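Local coordinates for acetyl-xylan esterase (Streptomyces lividans, PDB 2CC0), which probably removes acetyl groups from xylan in plant cell walls, as a metal-dependent esterase of carbohydrate esterase family 4, at residues F36-R50 / A87-R100. Sequence-based numbering, arbitrary orientation. Where two conformers were deposited one is given.
Sequences FNQGQYAAQNPSLVR and AIAGAGGGTPKLFR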
loop_
_atom_site.group_PDB
_atom_site.type_symbol
_atom_site.label_atom_id
_atom_site.label_comp_id
_atom_site.label_asym_id
_atom_site.label_seq_id
_atom_site.Cartn_x
_atom_site.Cartn_y
_atom_site.Cartn_z
ATOM N N PHE A 36 14.598 2.165 7.827
ATOM C CA PHE A 36 14.244 0.763 8.120
ATOM C C PHE A 36 15.530 0.073 8.582
ATOM O O PHE A 36 16.320 -0.420 7.764
ATOM C CB PHE A 36 13.622 0.088 6.898
ATOM C CG PHE A 36 12.204 0.502 6.657
ATOM C CD1 PHE A 36 11.921 1.661 5.918
ATOM C CD2 PHE A 36 11.140 -0.245 7.199
ATOM C CE1 PHE A 36 10.583 2.045 5.706
ATOM C CE2 PHE A 36 9.814 0.145 6.976
ATOM C CZ PHE A 36 9.547 1.280 6.243
ATOM N N ASN A 37 15.752 0.125 9.896
ATOM C CA ASN A 37 16.991 -0.415 10.497
ATOM C C ASN A 37 16.943 -1.932 10.675
ATOM O O ASN A 37 15.893 -2.496 11.022
ATOM C CB ASN A 37 17.228 0.193 11.891
ATOM C CG ASN A 37 17.622 1.675 11.865
ATOM O OD1 ASN A 37 17.944 2.295 10.815
ATOM N ND2 ASN A 37 17.673 2.227 13.035
ATOM N N GLN A 38 18.101 -2.585 10.544
ATOM C CA GLN A 38 18.202 -3.981 11.004
ATOM C C GLN A 38 18.419 -3.986 12.516
ATOM O O GLN A 38 19.202 -3.178 13.044
ATOM C CB GLN A 38 19.383 -4.700 10.358
ATOM C CG GLN A 38 19.172 -4.927 8.850
ATOM C CD GLN A 38 20.256 -5.770 8.254
ATOM O OE1 GLN A 38 20.797 -6.645 8.927
ATOM N NE2 GLN A 38 20.581 -5.519 6.993
ATOM N N GLY A 39 17.755 -4.911 13.197
ATOM C CA GLY A 39 17.901 -4.999 14.673
ATOM C C GLY A 39 19.359 -5.168 15.106
ATOM O O GLY A 39 19.804 -4.542 16.077
ATOM N N GLN A 40 20.137 -5.980 14.384
ATOM C CA GLN A 40 21.535 -6.193 14.818
ATOM C C GLN A 40 22.322 -4.885 14.811
ATOM O O GLN A 40 23.179 -4.677 15.662
ATOM C CB GLN A 40 22.230 -7.256 13.959
ATOM C CG GLN A 40 22.421 -6.887 12.509
ATOM C CD GLN A 40 23.082 -8.008 11.721
ATOM O OE1 GLN A 40 23.891 -8.783 12.275
ATOM N NE2 GLN A 40 22.785 -8.085 10.433
ATOM N N TYR A 41 22.055 -4.018 13.833
ATOM C CA TYR A 41 22.754 -2.726 13.739
ATOM C C TYR A 41 22.218 -1.694 14.725
ATOM O O TYR A 41 22.987 -0.855 15.218
ATOM C CB TYR A 41 22.729 -2.175 12.310
ATOM C CG TYR A 41 23.362 -3.118 11.293
ATOM C CD1 TYR A 41 24.490 -3.862 11.624
ATOM C CD2 TYR A 41 22.833 -3.244 9.990
ATOM C CE1 TYR A 41 25.077 -4.750 10.689
ATOM C CE2 TYR A 41 23.403 -4.113 9.065
ATOM C CZ TYR A 41 24.532 -4.856 9.424
ATOM O OH TYR A 41 25.136 -5.713 8.518
ATOM N N ALA A 42 20.914 -1.747 15.015
ATOM C CA ALA A 42 20.353 -0.897 16.084
ATOM C C ALA A 42 21.001 -1.271 17.425
ATOM O O ALA A 42 21.362 -0.386 18.217
ATOM C CB ALA A 42 18.867 -1.065 16.161
ATOM N N ALA A 43 21.149 -2.572 17.673
ATOM C CA ALA A 43 21.773 -3.070 18.915
ATOM C C ALA A 43 23.230 -2.623 19.021
ATOM O O ALA A 43 23.709 -2.260 20.115
ATOM C CB ALA A 43 21.667 -4.606 18.967
ATOM N N GLN A 44 23.939 -2.646 17.897
ATOM C CA GLN A 44 25.370 -2.331 17.853
ATOM C C GLN A 44 25.645 -0.835 17.893
ATOM O O GLN A 44 26.747 -0.412 18.280
ATOM C CB GLN A 44 26.013 -2.948 16.605
ATOM C CG GLN A 44 26.136 -4.491 16.670
ATOM C CD GLN A 44 26.327 -5.151 15.299
ATOM O OE1 GLN A 44 26.754 -4.519 14.328
ATOM N NE2 GLN A 44 26.018 -6.440 15.229
ATOM N N ASN A 45 24.650 -0.024 17.507
ATOM C CA ASN A 45 24.861 1.424 17.360
ATOM C C ASN A 45 23.708 2.237 17.966
ATOM O O ASN A 45 23.038 2.998 17.240
ATOM C CB ASN A 45 24.972 1.806 15.877
ATOM C CG ASN A 45 26.089 1.076 15.146
ATOM O OD1 ASN A 45 27.242 1.516 15.167
ATOM N ND2 ASN A 45 25.752 -0.029 14.475
ATOM N N PRO A 46 23.444 2.077 19.283
ATOM C CA PRO A 46 22.261 2.768 19.836
ATOM C C PRO A 46 22.320 4.294 19.658
ATOM O O PRO A 46 21.282 4.926 19.396
ATOM C CB PRO A 46 22.254 2.372 21.322
ATOM C CG PRO A 46 23.698 1.943 21.595
ATOM C CD PRO A 46 24.134 1.269 20.310
ATOM N N SER A 47 23.501 4.895 19.774
ATOM C CA SER A 47 23.641 6.327 19.591
ATOM C C SER A 47 23.227 6.796 18.183
ATOM O O SER A 47 22.703 7.901 17.999
ATOM C CB SER A 47 25.087 6.732 19.884
ATOM O OG SER A 47 25.218 8.123 19.798
ATOM N N LEU A 48 23.495 5.963 17.181
ATOM C CA LEU A 48 23.089 6.309 15.802
ATOM C C LEU A 48 21.594 6.139 15.594
ATOM O O LEU A 48 20.992 6.864 14.784
ATOM C CB LEU A 48 23.861 5.504 14.751
ATOM C CG LEU A 48 25.295 5.954 14.526
ATOM C CD1 LEU A 48 26.007 4.989 13.571
ATOM C CD2 LEU A 48 25.367 7.399 14.015
ATOM N N VAL A 49 20.985 5.211 16.325
ATOM C CA VAL A 49 19.514 5.106 16.288
ATOM C C VAL A 49 18.898 6.423 16.775
ATOM O O VAL A 49 17.990 6.991 16.127
ATOM C CB VAL A 49 18.988 3.950 17.129
ATOM C CG1 VAL A 49 17.454 3.938 17.143
ATOM C CG2 VAL A 49 19.533 2.597 16.601
ATOM N N ARG A 50 19.396 6.910 17.912
ATOM C CA ARG A 50 18.968 8.219 18.438
ATOM C C ARG A 50 19.271 9.361 17.468
ATOM O O ARG A 50 18.477 10.306 17.358
ATOM C CB ARG A 50 19.651 8.525 19.779
ATOM C CG ARG A 50 18.960 7.886 20.967
ATOM C CD ARG A 50 17.473 8.305 21.126
ATOM N NE ARG A 50 17.203 9.749 21.172
ATOM C CZ ARG A 50 15.990 10.254 21.395
ATOM N NH1 ARG A 50 14.959 9.435 21.619
ATOM N NH2 ARG A 50 15.794 11.572 21.418
ATOM N N ALA A 87 15.378 -4.051 20.037
ATOM C CA ALA A 87 16.650 -3.336 19.839
ATOM C C ALA A 87 16.411 -1.862 19.512
ATOM O O ALA A 87 17.120 -0.973 20.005
ATOM C CB ALA A 87 17.499 -3.999 18.755
ATOM N N ILE A 88 15.420 -1.591 18.656
ATOM C CA ILE A 88 15.145 -0.204 18.292
ATOM C C ILE A 88 14.585 0.590 19.486
ATOM O O ILE A 88 15.044 1.717 19.780
ATOM C CB ILE A 88 14.235 -0.126 17.033
ATOM C CG1 ILE A 88 14.989 -0.730 15.834
ATOM C CG2 ILE A 88 13.754 1.310 16.797
ATOM C CD1 ILE A 88 14.107 -1.022 14.594
ATOM N N ALA A 89 13.623 0.002 20.183
ATOM C CA ALA A 89 13.069 0.656 21.367
ATOM C C ALA A 89 14.138 0.896 22.430
ATOM O O ALA A 89 14.208 1.989 23.031
ATOM C CB ALA A 89 11.921 -0.177 21.919
ATOM N N GLY A 90 14.953 -0.125 22.666
ATOM C CA GLY A 90 16.040 -0.049 23.661
ATOM C C GLY A 90 17.030 1.057 23.362
ATOM O O GLY A 90 17.582 1.680 24.272
ATOM N N ALA A 91 17.242 1.330 22.074
ATOM C CA ALA A 91 18.179 2.358 21.651
ATOM C C ALA A 91 17.596 3.767 21.665
ATOM O O ALA A 91 18.319 4.722 21.399
ATOM C CB ALA A 91 18.729 2.031 20.273
ATOM N N GLY A 92 16.296 3.899 21.947
ATOM C CA GLY A 92 15.656 5.229 21.942
ATOM C C GLY A 92 14.963 5.602 20.649
ATOM O O GLY A 92 14.579 6.762 20.455
ATOM N N GLY A 93 14.825 4.619 19.751
ATOM C CA GLY A 93 14.159 4.833 18.453
ATOM C C GLY A 93 12.639 4.707 18.434
ATOM O O GLY A 93 12.027 4.783 17.365
ATOM N N GLY A 94 12.024 4.535 19.599
ATOM C CA GLY A 94 10.584 4.242 19.675
ATOM C C GLY A 94 10.288 2.769 19.403
ATOM O O GLY A 94 11.186 1.964 19.088
ATOM N N THR A 95 9.016 2.410 19.508
ATOM C CA THR A 95 8.564 1.085 19.138
ATOM C C THR A 95 7.996 1.190 17.722
ATOM O O THR A 95 6.964 1.840 17.509
ATOM C CB THR A 95 7.481 0.589 20.117
ATOM O OG1 THR A 95 8.080 0.458 21.413
ATOM C CG2 THR A 95 6.935 -0.780 19.701
ATOM N N PRO A 96 8.690 0.597 16.740
ATOM C CA PRO A 96 8.202 0.748 15.349
ATOM C C PRO A 96 6.764 0.295 15.101
ATOM O O PRO A 96 6.280 -0.659 15.715
ATOM C CB PRO A 96 9.164 -0.133 14.529
ATOM C CG PRO A 96 10.430 -0.171 15.351
ATOM C CD PRO A 96 9.935 -0.182 16.815
ATOM N N LYS A 97 6.104 1.010 14.187
ATOM C CA LYS A 97 4.794 0.596 13.694
ATOM C C LYS A 97 4.843 0.094 12.267
ATOM O O LYS A 97 3.829 -0.400 11.760
ATOM C CB LYS A 97 3.760 1.743 13.790
ATOM C CG LYS A 97 3.419 2.215 15.221
ATOM C CD LYS A 97 2.904 1.121 16.123
ATOM C CE LYS A 97 1.615 0.505 15.625
ATOM N NZ LYS A 97 1.143 -0.643 16.447
ATOM N N LEU A 98 6.022 0.193 11.636
ATOM C CA LEU A 98 6.216 -0.209 10.228
ATOM C C LEU A 98 7.296 -1.275 10.093
ATOM O O LEU A 98 8.309 -1.238 10.798
ATOM C CB LEU A 98 6.640 0.992 9.379
ATOM C CG LEU A 98 5.754 2.243 9.477
ATOM C CD1 LEU A 98 6.383 3.351 8.672
ATOM C CD2 LEU A 98 4.303 1.946 9.039
ATOM N N PHE A 99 7.086 -2.211 9.168
ATOM C CA PHE A 99 8.044 -3.279 8.924
ATOM C C PHE A 99 8.223 -3.446 7.433
ATOM O O PHE A 99 7.236 -3.529 6.695
ATOM C CB PHE A 99 7.508 -4.593 9.526
ATOM C CG PHE A 99 8.320 -5.818 9.128
ATOM C CD1 PHE A 99 9.566 -6.062 9.709
ATOM C CD2 PHE A 99 7.838 -6.701 8.141
ATOM C CE1 PHE A 99 10.314 -7.185 9.310
ATOM C CE2 PHE A 99 8.573 -7.817 7.730
ATOM C CZ PHE A 99 9.828 -8.067 8.329
ATOM N N ARG A 100 9.476 -3.505 6.979
ATOM C CA ARG A 100 9.720 -3.807 5.560
ATOM C C ARG A 100 10.396 -5.167 5.478
ATOM O O ARG A 100 11.476 -5.361 6.068
ATOM C CB ARG A 100 10.594 -2.734 4.892
ATOM C CG ARG A 100 10.943 -3.078 3.441
ATOM C CD ARG A 100 11.621 -1.884 2.826
ATOM N NE ARG A 100 10.651 -0.873 2.383
ATOM C CZ ARG A 100 10.983 0.401 2.157
ATOM N NH1 ARG A 100 12.233 0.806 2.399
ATOM N NH2 ARG A 100 10.072 1.254 1.720
#
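Arg100 lies across the ring of Phe36, the side chains crossing at about a right angle. CB presses on one side of the ring, 3.4 Å from Phe36 CD2 and 3.6 Å from Phe36 CE2. The chain runs extended, with CG anti to the backbone N (chi1 176°), and bends at chi3, which turns the guanidinium back over the phenyl face. The planes are 25° apart and Arg100 CZ lies over the face, 4.3 Å from the Phe36 ring centroid, marking a stacked cation-pi pair; NH1 reaches CD1 and CE1, NH2 touches CE1 less closely. All three guanidinium nitrogens are bonded outside the two segments: NE to Val122 O, NH2 to Ile123 O, NH1 to Thr10 OG1 and, in a salt bridge, to Asp12. With an alanine at Phe36, the guanidinium would probably lose the flat surface covering one face, and a gap would open beside Leu98 CB.

At the other end, the close approach of the backbones (Pro46 CA to Ala91 CA 4.5 Å) is consistent with the alanines. Ala91 CB fits between Pro46 and Val49, 3.7 Å from CB of each, and Ala42 CB meets Ile88 CG1 at 3.9 Å. Gly92 forms a Schellman turn with positive phi, which alone calls for glycine; a CB would also collide with Arg50 CD. Bent at chi2 and chi3, Arg50 curls over this turn; its NH1 donates to a lone pair of Gly92 O (2.9 Å, N-H...O 139°), and NH2 pairs with Asp54.

The contact joins strand 34-37 and its following helices to helix 74-90 and strand 98-99 of the polysaccharide deacetylase fold. Arg100 carries it to the metal site: its O accepts a bond from ND1 of the zinc ligand His62, and its side chain lies near the zinc and a bound acetate.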